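Local coordinates for myosin-4 (Saccharomyces cerevisiae, PDB 3MMI), which serves in the mRNA localization machinery that restricts certain proteins to the bud and daughter cell, a type V myosin represented here by its globular tail, at residues 21-25 / 64-70; 106-110 / 205-209; 115-119 / 138-142; 223-228 / 267-271. One frame throughout, in Å; residues are numbered along the deposited sequence.

Interaction 1: residues 21-25 / 64-70; sequences ELLMD and SLVRNGL
L23 and L65 bring the two backbones nearest, with 6.7 Å between L23 CA and L65 CA, where helix 19-24 passes the C-terminal end of helix 53-67. L23 supplies most of the contact from its side. Its CG stands anti to the carbonyl carbon (chi1 -51°), which sends both methyls toward the second segment. The root of the side chain is apolar in its contacts. L23 CB meets L70 CD1 at 3.5 Å and L65 CD2 at 3.8 Å. The side chains of L23 and L65 slide past each other in opposite directions. The second segment turns sharply here in a Schellman motif, with G69 as the C-prime residue at positive phi. L70 N bonds to L65 O at 2.7 Å, and G69 N makes a weak bond to V66 O. This turn ends helix 53-67 and places L70 at the N-cap position of helix 71-91. L65 CD2 and L70 CD1 thus both come to L23 CB from this helix end. One methyl of L23, CD1, also lies against polar groups. L23 CD1 lies 3.5 Å from S64 OG and 3.4 Å from N68 ND2, and the N68 side chain crosses that of L23 at about a right angle. L23 O bonds to the hydroxyl of Y29, while the side chain of L65 also touches Q73 on helix 71-91.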
# COMPACT_ATOMS: atom_id res chain seq x y z
N GLU A 21 33.42 -25.02 -9.73
CA GLU A 21 34.39 -23.96 -10.08
C GLU A 21 33.66 -22.77 -10.70
O GLU A 21 34.02 -21.61 -10.43
CB GLU A 21 35.45 -24.47 -11.08
CG GLU A 21 36.50 -23.39 -11.47
CD GLU A 21 37.26 -23.77 -12.79
OE1 GLU A 21 37.32 -24.97 -13.20
OE2 GLU A 21 37.81 -22.84 -13.41
N LEU A 22 32.69 -23.05 -11.58
CA LEU A 22 31.69 -22.04 -12.02
C LEU A 22 31.00 -21.33 -10.81
O LEU A 22 31.17 -20.13 -10.61
CB LEU A 22 30.65 -22.67 -12.96
CG LEU A 22 31.14 -23.15 -14.33
CD1 LEU A 22 30.09 -23.99 -15.01
CD2 LEU A 22 31.55 -21.96 -15.21
N LEU A 23 30.35 -22.12 -9.97
CA LEU A 23 29.73 -21.60 -8.77
C LEU A 23 30.65 -20.86 -7.80
O LEU A 23 30.16 -20.14 -6.99
CB LEU A 23 28.97 -22.69 -8.06
CG LEU A 23 27.99 -23.47 -8.94
CD1 LEU A 23 27.43 -24.61 -8.21
CD2 LEU A 23 26.91 -22.61 -9.51
N MET A 24 31.95 -21.03 -7.87
CA MET A 24 32.82 -20.28 -6.98
C MET A 24 33.18 -18.93 -7.54
O MET A 24 33.57 -18.05 -6.81
CB MET A 24 34.09 -21.05 -6.67
CG MET A 24 34.13 -21.59 -5.30
SD MET A 24 34.34 -23.33 -5.39
CE MET A 24 35.93 -23.41 -6.14
N ASP A 25 33.04 -18.79 -8.84
CA ASP A 25 33.25 -17.52 -9.50
C ASP A 25 32.04 -16.63 -9.22
O ASP A 25 31.35 -16.15 -10.09
CB ASP A 25 33.48 -17.71 -10.98
CG ASP A 25 34.30 -16.63 -11.58
OD1 ASP A 25 34.55 -16.70 -12.78
OD2 ASP A 25 34.68 -15.70 -10.86
N SER A 64 20.96 -24.19 -7.19
CA SER A 64 22.22 -24.93 -7.49
C SER A 64 23.18 -24.70 -6.34
O SER A 64 23.61 -25.63 -5.69
CB SER A 64 22.85 -24.50 -8.83
OG SER A 64 24.06 -25.21 -9.07
N LEU A 65 23.45 -23.44 -6.05
CA LEU A 65 24.35 -23.05 -4.98
C LEU A 65 24.02 -23.70 -3.64
O LEU A 65 24.91 -24.11 -2.93
CB LEU A 65 24.38 -21.55 -4.82
CG LEU A 65 25.07 -20.74 -5.90
CD1 LEU A 65 24.67 -19.27 -5.77
CD2 LEU A 65 26.61 -20.83 -5.78
N VAL A 66 22.74 -23.84 -3.33
CA VAL A 66 22.38 -24.35 -1.99
C VAL A 66 22.62 -25.83 -1.93
O VAL A 66 23.04 -26.38 -0.90
CB VAL A 66 20.85 -24.06 -1.59
CG1 VAL A 66 20.37 -24.98 -0.45
CG2 VAL A 66 20.65 -22.59 -1.23
N ARG A 67 22.35 -26.50 -3.03
CA ARG A 67 22.52 -27.94 -3.13
C ARG A 67 23.95 -28.35 -3.02
O ARG A 67 24.26 -29.38 -2.47
CB ARG A 67 22.00 -28.44 -4.46
CG ARG A 67 22.30 -29.86 -4.67
CD ARG A 67 21.06 -30.59 -4.87
NE ARG A 67 20.41 -29.91 -5.94
CZ ARG A 67 21.05 -29.53 -7.03
NH1 ARG A 67 22.31 -29.80 -7.16
NH2 ARG A 67 20.40 -28.87 -7.97
N ASN A 68 24.82 -27.51 -3.55
CA ASN A 68 26.25 -27.76 -3.56
C ASN A 68 26.87 -27.08 -2.37
O ASN A 68 28.11 -26.91 -2.29
CB ASN A 68 26.87 -27.27 -4.89
CG ASN A 68 26.29 -28.02 -6.07
OD1 ASN A 68 26.38 -29.28 -6.09
ND2 ASN A 68 25.65 -27.29 -7.02
N GLY A 69 26.00 -26.66 -1.46
CA GLY A 69 26.42 -26.15 -0.15
C GLY A 69 27.14 -24.82 -0.19
O GLY A 69 27.86 -24.49 0.74
N LEU A 70 26.98 -24.02 -1.24
CA LEU A 70 27.71 -22.77 -1.24
C LEU A 70 26.91 -21.61 -0.58
O LEU A 70 26.50 -20.64 -1.22
CB LEU A 70 28.22 -22.43 -2.64
CG LEU A 70 29.25 -23.45 -3.19
CD1 LEU A 70 29.67 -23.06 -4.64
CD2 LEU A 70 30.52 -23.40 -2.32

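Interaction 2: residues 106-110 / 205-209; sequences SNLSR and FQVVD
S106 and R110 reach across from the end of helix 97-108 to backbone carbonyls of F205 and Q206. Those carbonyls belong to a Schellman motif that ends helix 185-204, with Q206 as the C-prime residue at positive phi. The loop then leads to V208, the N-cap position of helix 209-234. S106 points at the loop. Its OG lies anti to the backbone N (chi1 -173°) and donates to F205 O at 2.8 Å, the donor tilted somewhat from the carbonyl plane. Beside this bond S106 CB packs on V207 CG1 at 3.9 Å. R110 comes alongside, its chain bent at chi2 so that the guanidinium passes back over its own helix end toward the loop. Q206 O lies at the guanidinium edge, and V208 CG1 covers one face, 4.1 Å from R110 NH2. R110 NH2 is modelled 2.4 Å from Q206 O, too short and too bent (119°) to be taken literally. A leucine in place of R110 would probably leave S106 O without its NE donor and the V208 methyl without the guanidinium face beside it. Close by, R110 also touches L52 and I55, while F205 turns its ring toward L99 and I102 of helix 97-108. The guanidinium is steadied from its own segment as well. S106 O accepts from R110 NE at 3.3 Å and from S109 OG at 3.0 Å, the two donors arriving from opposite faces of the carbonyl plane.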
# COMPACT_ATOMS: atom_id res chain seq x y z
N SER A 106 5.70 -9.25 -8.77
CA SER A 106 5.20 -10.58 -8.96
C SER A 106 6.28 -11.64 -8.98
O SER A 106 6.07 -12.71 -8.42
CB SER A 106 4.43 -10.65 -10.28
OG SER A 106 3.85 -11.95 -10.28
N ASN A 107 7.46 -11.32 -9.56
CA ASN A 107 8.63 -12.22 -9.58
C ASN A 107 9.22 -12.38 -8.14
O ASN A 107 9.44 -13.47 -7.69
CB ASN A 107 9.68 -11.74 -10.62
CG ASN A 107 9.40 -12.31 -12.06
OD1 ASN A 107 9.77 -13.45 -12.37
ND2 ASN A 107 8.72 -11.52 -12.92
N LEU A 108 9.47 -11.25 -7.47
CA LEU A 108 10.11 -11.30 -6.13
C LEU A 108 9.21 -11.98 -5.12
O LEU A 108 9.69 -12.63 -4.16
CB LEU A 108 10.43 -9.92 -5.59
CG LEU A 108 11.50 -9.16 -6.36
CD1 LEU A 108 11.78 -7.90 -5.57
CD2 LEU A 108 12.75 -9.99 -6.67
N SER A 109 7.91 -11.88 -5.39
CA SER A 109 6.92 -12.32 -4.45
C SER A 109 6.96 -13.81 -4.28
O SER A 109 6.40 -14.34 -3.33
CB SER A 109 5.48 -11.86 -4.78
OG SER A 109 4.89 -12.79 -5.71
N ARG A 110 7.70 -14.47 -5.13
CA ARG A 110 7.79 -15.94 -5.09
C ARG A 110 9.05 -16.40 -4.34
O ARG A 110 9.20 -17.56 -4.10
CB ARG A 110 7.79 -16.50 -6.55
CG ARG A 110 6.40 -16.48 -7.24
CD ARG A 110 6.35 -16.28 -8.73
NE ARG A 110 5.03 -15.70 -9.16
CZ ARG A 110 3.99 -16.47 -9.38
NH1 ARG A 110 4.10 -17.75 -9.16
NH2 ARG A 110 2.87 -16.01 -9.81
N PHE A 205 0.47 -10.50 -15.29
CA PHE A 205 1.79 -10.83 -14.73
C PHE A 205 1.73 -11.88 -13.63
O PHE A 205 2.64 -12.03 -12.85
CB PHE A 205 2.54 -9.55 -14.33
CG PHE A 205 2.91 -8.70 -15.47
CD1 PHE A 205 3.38 -9.25 -16.67
CD2 PHE A 205 2.81 -7.32 -15.39
CE1 PHE A 205 3.72 -8.42 -17.74
CE2 PHE A 205 3.16 -6.50 -16.48
CZ PHE A 205 3.61 -7.06 -17.64
N GLN A 206 0.63 -12.61 -13.57
CA GLN A 206 0.47 -13.74 -12.67
C GLN A 206 0.67 -13.50 -11.12
O GLN A 206 1.19 -14.39 -10.41
CB GLN A 206 1.34 -14.93 -13.14
CG GLN A 206 0.80 -15.67 -14.45
CD GLN A 206 1.81 -16.73 -14.99
OE1 GLN A 206 2.03 -17.77 -14.36
NE2 GLN A 206 2.47 -16.41 -16.10
N VAL A 207 0.20 -12.37 -10.58
CA VAL A 207 0.34 -12.25 -9.15
C VAL A 207 -0.59 -13.23 -8.43
O VAL A 207 -1.71 -13.40 -8.81
CB VAL A 207 0.41 -10.78 -8.61
CG1 VAL A 207 0.70 -9.75 -9.67
CG2 VAL A 207 -0.76 -10.41 -7.72
N VAL A 208 -0.11 -13.90 -7.40
CA VAL A 208 -0.93 -14.87 -6.70
C VAL A 208 -2.18 -14.18 -6.11
O VAL A 208 -2.14 -13.00 -5.76
CB VAL A 208 -0.17 -15.63 -5.54
CG1 VAL A 208 1.04 -16.23 -6.10
CG2 VAL A 208 0.27 -14.70 -4.39
N ASP A 209 -3.25 -14.95 -5.99
CA ASP A 209 -4.53 -14.47 -5.51
C ASP A 209 -4.49 -13.69 -4.19
O ASP A 209 -5.03 -12.60 -4.11
CB ASP A 209 -5.53 -15.60 -5.35
CG ASP A 209 -6.54 -15.62 -6.49
OD1 ASP A 209 -7.49 -14.76 -6.52
OD2 ASP A 209 -6.35 -16.47 -7.42

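Interaction 3: residues 115-119 / 138-142; sequences AANQK and LNDLE
A115 sits closest to the partner backbone, its CA 5.3 Å from E142 CA, where segments 115-119 and 138-142, on helices 111-119 and 132-168, run nearly antiparallel (165°), their axes 8.6 Å apart at closest. Its small side chain is consistent with the close approach here. A115 CB rests 3.6 Å from L138 O, and it also touches L141 CD2 at 3.8 Å and the CB of E142. A116 comes next, and A116 CB lies 3.7 Å from E142 OE1. One turn on from A115, Q118 uses only the base of its side chain: Q118 CB is 3.7 Å from L138 CD1 and CD2. K119 closes the segment. Its CB is pressed tightly on L138 CD1. CG stands between the backbone N and the carbonyl carbon (chi1 83°), and bends at chi3 and chi4 carry the chain past N139 to bring K119 NZ into a salt bridge with E142 OE1 at 3.0 Å. E142 is extended and meets the lysine at about a right angle. The pairing thus has an apolar side at L138 and L141 and a charged side at K119 and E142. L138 also faces helix 53-67, where its CD2 touches V66, so helix 132-168 is packed against both of these helices.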
# COMPACT_ATOMS: atom_id res chain seq x y z
N ALA A 115 12.14 -20.41 -0.97
CA ALA A 115 12.92 -20.77 0.22
C ALA A 115 12.21 -21.77 1.11
O ALA A 115 12.83 -22.73 1.59
CB ALA A 115 13.38 -19.51 1.06
N ALA A 116 10.91 -21.58 1.31
CA ALA A 116 10.11 -22.53 2.12
C ALA A 116 10.03 -23.85 1.45
O ALA A 116 10.14 -24.89 2.15
CB ALA A 116 8.68 -22.02 2.38
N ASN A 117 9.80 -23.86 0.11
CA ASN A 117 9.83 -25.15 -0.62
C ASN A 117 11.25 -25.78 -0.77
O ASN A 117 11.37 -26.96 -0.93
CB ASN A 117 9.07 -25.14 -1.99
CG ASN A 117 8.94 -26.61 -2.62
OD1 ASN A 117 9.68 -26.99 -3.56
ND2 ASN A 117 8.07 -27.44 -2.02
N GLN A 118 12.32 -25.00 -0.76
CA GLN A 118 13.62 -25.60 -0.81
C GLN A 118 13.82 -26.40 0.44
O GLN A 118 14.51 -27.39 0.47
CB GLN A 118 14.71 -24.55 -0.95
CG GLN A 118 14.88 -24.16 -2.36
CD GLN A 118 15.53 -25.23 -3.19
OE1 GLN A 118 14.93 -25.77 -4.12
NE2 GLN A 118 16.79 -25.50 -2.89
N LYS A 119 13.23 -25.99 1.54
CA LYS A 119 13.73 -26.52 2.76
C LYS A 119 13.03 -27.83 3.04
O LYS A 119 13.51 -28.73 3.78
CB LYS A 119 13.68 -25.47 3.87
CG LYS A 119 12.40 -25.28 4.59
CD LYS A 119 12.77 -24.57 5.88
CE LYS A 119 11.81 -23.41 6.20
NZ LYS A 119 12.05 -22.16 5.29
N LEU A 138 17.94 -21.41 4.86
CA LEU A 138 16.80 -21.26 4.02
C LEU A 138 15.71 -20.57 4.82
O LEU A 138 14.93 -19.76 4.29
CB LEU A 138 16.31 -22.60 3.50
CG LEU A 138 17.15 -23.32 2.42
CD1 LEU A 138 16.48 -24.66 2.28
CD2 LEU A 138 17.11 -22.56 1.10
N ASN A 139 15.66 -20.89 6.11
CA ASN A 139 14.78 -20.19 7.04
C ASN A 139 15.05 -18.71 7.05
O ASN A 139 14.11 -17.89 7.00
CB ASN A 139 14.94 -20.73 8.44
CG ASN A 139 13.73 -20.46 9.29
OD1 ASN A 139 12.63 -20.98 9.04
ND2 ASN A 139 13.91 -19.64 10.30
N ASP A 140 16.32 -18.35 6.99
CA ASP A 140 16.70 -16.98 7.06
C ASP A 140 16.42 -16.35 5.74
O ASP A 140 16.06 -15.18 5.70
CB ASP A 140 18.17 -16.87 7.39
CG ASP A 140 18.64 -15.47 7.58
OD1 ASP A 140 18.29 -14.82 8.58
OD2 ASP A 140 19.39 -15.00 6.75
N LEU A 141 16.60 -17.12 4.65
CA LEU A 141 16.42 -16.58 3.30
C LEU A 141 14.94 -16.17 3.18
O LEU A 141 14.59 -15.13 2.63
CB LEU A 141 16.85 -17.63 2.25
CG LEU A 141 16.57 -17.32 0.78
CD1 LEU A 141 17.40 -16.16 0.32
CD2 LEU A 141 16.84 -18.53 -0.11
N GLU A 142 14.09 -17.01 3.73
CA GLU A 142 12.69 -16.78 3.66
C GLU A 142 12.27 -15.48 4.43
O GLU A 142 11.54 -14.64 3.89
CB GLU A 142 11.94 -17.95 4.19
CG GLU A 142 10.49 -17.63 4.22
CD GLU A 142 9.66 -18.78 4.70
OE1 GLU A 142 10.20 -19.83 4.88
OE2 GLU A 142 8.43 -18.69 4.88

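Interaction 4: residues 223-228 / 267-271; sequences LNVMLF and NLIQI
N224 carries the polar part of this contact, using both ends of its amide on the first turn of helix 269-279. Its CG is anti to the backbone N (chi1 -178°), which points the amide from helix 209-234 at that helix start. N224 OD1 accepts from I271 N at 3.1 Å, with an N-H...O angle of 153°. A second, weak bond comes from Q270 N. In return N224 ND2 donates to Q270 OE1 at 2.9 Å, in the plane of that carbonyl, although the two amide planes are 61° apart. The other end of Q270 is held too, since NE2 bonds to A297 O. N267 turns its own amide to N217.

The apolar contacts lie around these bonds. L268 reaches back with CD2, 3.9 Å from N224 CB. I271 packs by CG1 on L227 CB at 4.0 Å, and its CD1 rests near F228 CA. The F228 ring presents an edge to I271 CA and continues onto L298 and L347, while L227 leans on I170 and V174 of helix 170-174.

Exchanging N224 for an alanine would probably leave the N-H groups of Q270 and I271, and Q270 OE1, without a mate within a largely buried contact.

Amides in a helix's first turn have no earlier carbonyl of that helix to bind, and N224 OD1 supplies one from another helix. The partial positive charge of the helix start probably polarises this oxygen. One amide thus joins helices 209-234 and 269-279 by three bonds, one of them weak, within the DIL family region.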
# COMPACT_ATOMS: atom_id res chain seq x y z
N LEU A 223 -5.88 5.33 -0.37
CA LEU A 223 -6.85 6.40 -0.71
C LEU A 223 -7.49 6.95 0.57
O LEU A 223 -7.80 8.11 0.64
CB LEU A 223 -7.93 5.96 -1.76
CG LEU A 223 -7.39 5.63 -3.20
CD1 LEU A 223 -8.41 4.75 -3.99
CD2 LEU A 223 -7.10 6.84 -4.05
N ASN A 224 -7.65 6.11 1.57
CA ASN A 224 -7.96 6.58 2.98
C ASN A 224 -7.06 7.79 3.43
O ASN A 224 -7.60 8.87 3.73
CB ASN A 224 -7.79 5.37 3.94
CG ASN A 224 -8.12 5.70 5.37
OD1 ASN A 224 -9.26 6.16 5.67
ND2 ASN A 224 -7.15 5.58 6.24
N VAL A 225 -5.72 7.64 3.30
CA VAL A 225 -4.68 8.66 3.67
C VAL A 225 -4.87 9.91 2.87
O VAL A 225 -5.11 10.98 3.37
CB VAL A 225 -3.27 8.03 3.41
CG1 VAL A 225 -2.19 9.13 3.52
CG2 VAL A 225 -3.08 6.91 4.42
N MET A 226 -4.93 9.72 1.55
CA MET A 226 -5.02 10.88 0.62
C MET A 226 -6.33 11.62 0.78
O MET A 226 -6.45 12.85 0.79
CB MET A 226 -4.92 10.34 -0.78
CG MET A 226 -4.93 11.40 -1.81
SD MET A 226 -5.76 10.80 -3.26
CE MET A 226 -7.20 11.85 -3.20
N LEU A 227 -7.38 10.83 0.96
CA LEU A 227 -8.69 11.45 1.06
C LEU A 227 -8.86 12.17 2.39
O LEU A 227 -9.31 13.29 2.46
CB LEU A 227 -9.83 10.45 0.89
CG LEU A 227 -10.15 10.01 -0.55
CD1 LEU A 227 -11.08 8.83 -0.49
CD2 LEU A 227 -10.82 11.07 -1.38
N PHE A 228 -8.48 11.50 3.47
CA PHE A 228 -8.55 12.16 4.78
C PHE A 228 -7.63 13.45 4.79
O PHE A 228 -8.09 14.45 5.28
CB PHE A 228 -8.07 11.26 5.89
CG PHE A 228 -8.13 11.89 7.21
CD1 PHE A 228 -9.38 12.00 7.86
CD2 PHE A 228 -6.98 12.43 7.79
CE1 PHE A 228 -9.45 12.63 9.04
CE2 PHE A 228 -7.02 12.99 9.02
CZ PHE A 228 -8.22 13.11 9.71
N ASN A 267 -10.45 -0.46 5.34
CA ASN A 267 -9.32 0.20 4.79
C ASN A 267 -9.52 1.73 4.73
O ASN A 267 -8.54 2.46 4.65
CB ASN A 267 -9.02 -0.34 3.39
CG ASN A 267 -8.71 -1.78 3.40
OD1 ASN A 267 -9.38 -2.59 2.77
ND2 ASN A 267 -7.68 -2.11 4.09
N LEU A 268 -10.78 2.17 4.71
CA LEU A 268 -11.11 3.55 4.58
C LEU A 268 -11.73 4.15 5.90
O LEU A 268 -12.50 5.11 5.86
CB LEU A 268 -12.14 3.72 3.46
CG LEU A 268 -11.65 3.37 2.06
CD1 LEU A 268 -12.84 3.29 1.17
CD2 LEU A 268 -10.75 4.48 1.57
N ILE A 269 -11.34 3.56 7.04
CA ILE A 269 -11.88 3.96 8.33
C ILE A 269 -11.72 5.43 8.75
O ILE A 269 -12.70 6.02 9.18
CB ILE A 269 -11.45 2.98 9.45
CG1 ILE A 269 -12.41 3.11 10.59
CG2 ILE A 269 -9.91 3.09 9.79
CD1 ILE A 269 -11.85 2.49 11.97
N GLN A 270 -10.60 6.07 8.42
CA GLN A 270 -10.41 7.46 8.85
C GLN A 270 -11.28 8.34 8.07
O GLN A 270 -11.97 9.19 8.64
CB GLN A 270 -8.94 7.84 8.78
CG GLN A 270 -8.23 7.49 10.07
CD GLN A 270 -7.86 6.06 10.16
OE1 GLN A 270 -7.39 5.51 9.17
NE2 GLN A 270 -8.01 5.43 11.36
N ILE A 271 -11.35 8.12 6.74
CA ILE A 271 -12.07 9.10 5.93
C ILE A 271 -13.55 8.83 6.12
O ILE A 271 -14.34 9.74 6.20
CB ILE A 271 -11.73 9.13 4.38
CG1 ILE A 271 -12.67 10.08 3.71
CG2 ILE A 271 -12.00 7.76 3.66
CD1 ILE A 271 -12.43 11.58 4.08

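Overall arrangement
The four contacts tie together parts of an all-helical globular tail. Interactions 1, 2 and 3 lie on the same side of the chain's centre. Interactions 1 and 3 have centres about 17 Å apart and touch through V66 and L138. Interactions 2 and 3 are also about 17 Å apart between centres, and their helices 97-108 and 111-119 follow one another. Interaction 3 is nested in the chain loop that interaction 2 closes. Interaction 4 comes last along the chain, with its centre about 49 Å from that of interaction 1. Helix 209-234 starts at the loop of interaction 2 and carries one segment of interaction 4, so it links these two regions of the elongated tail.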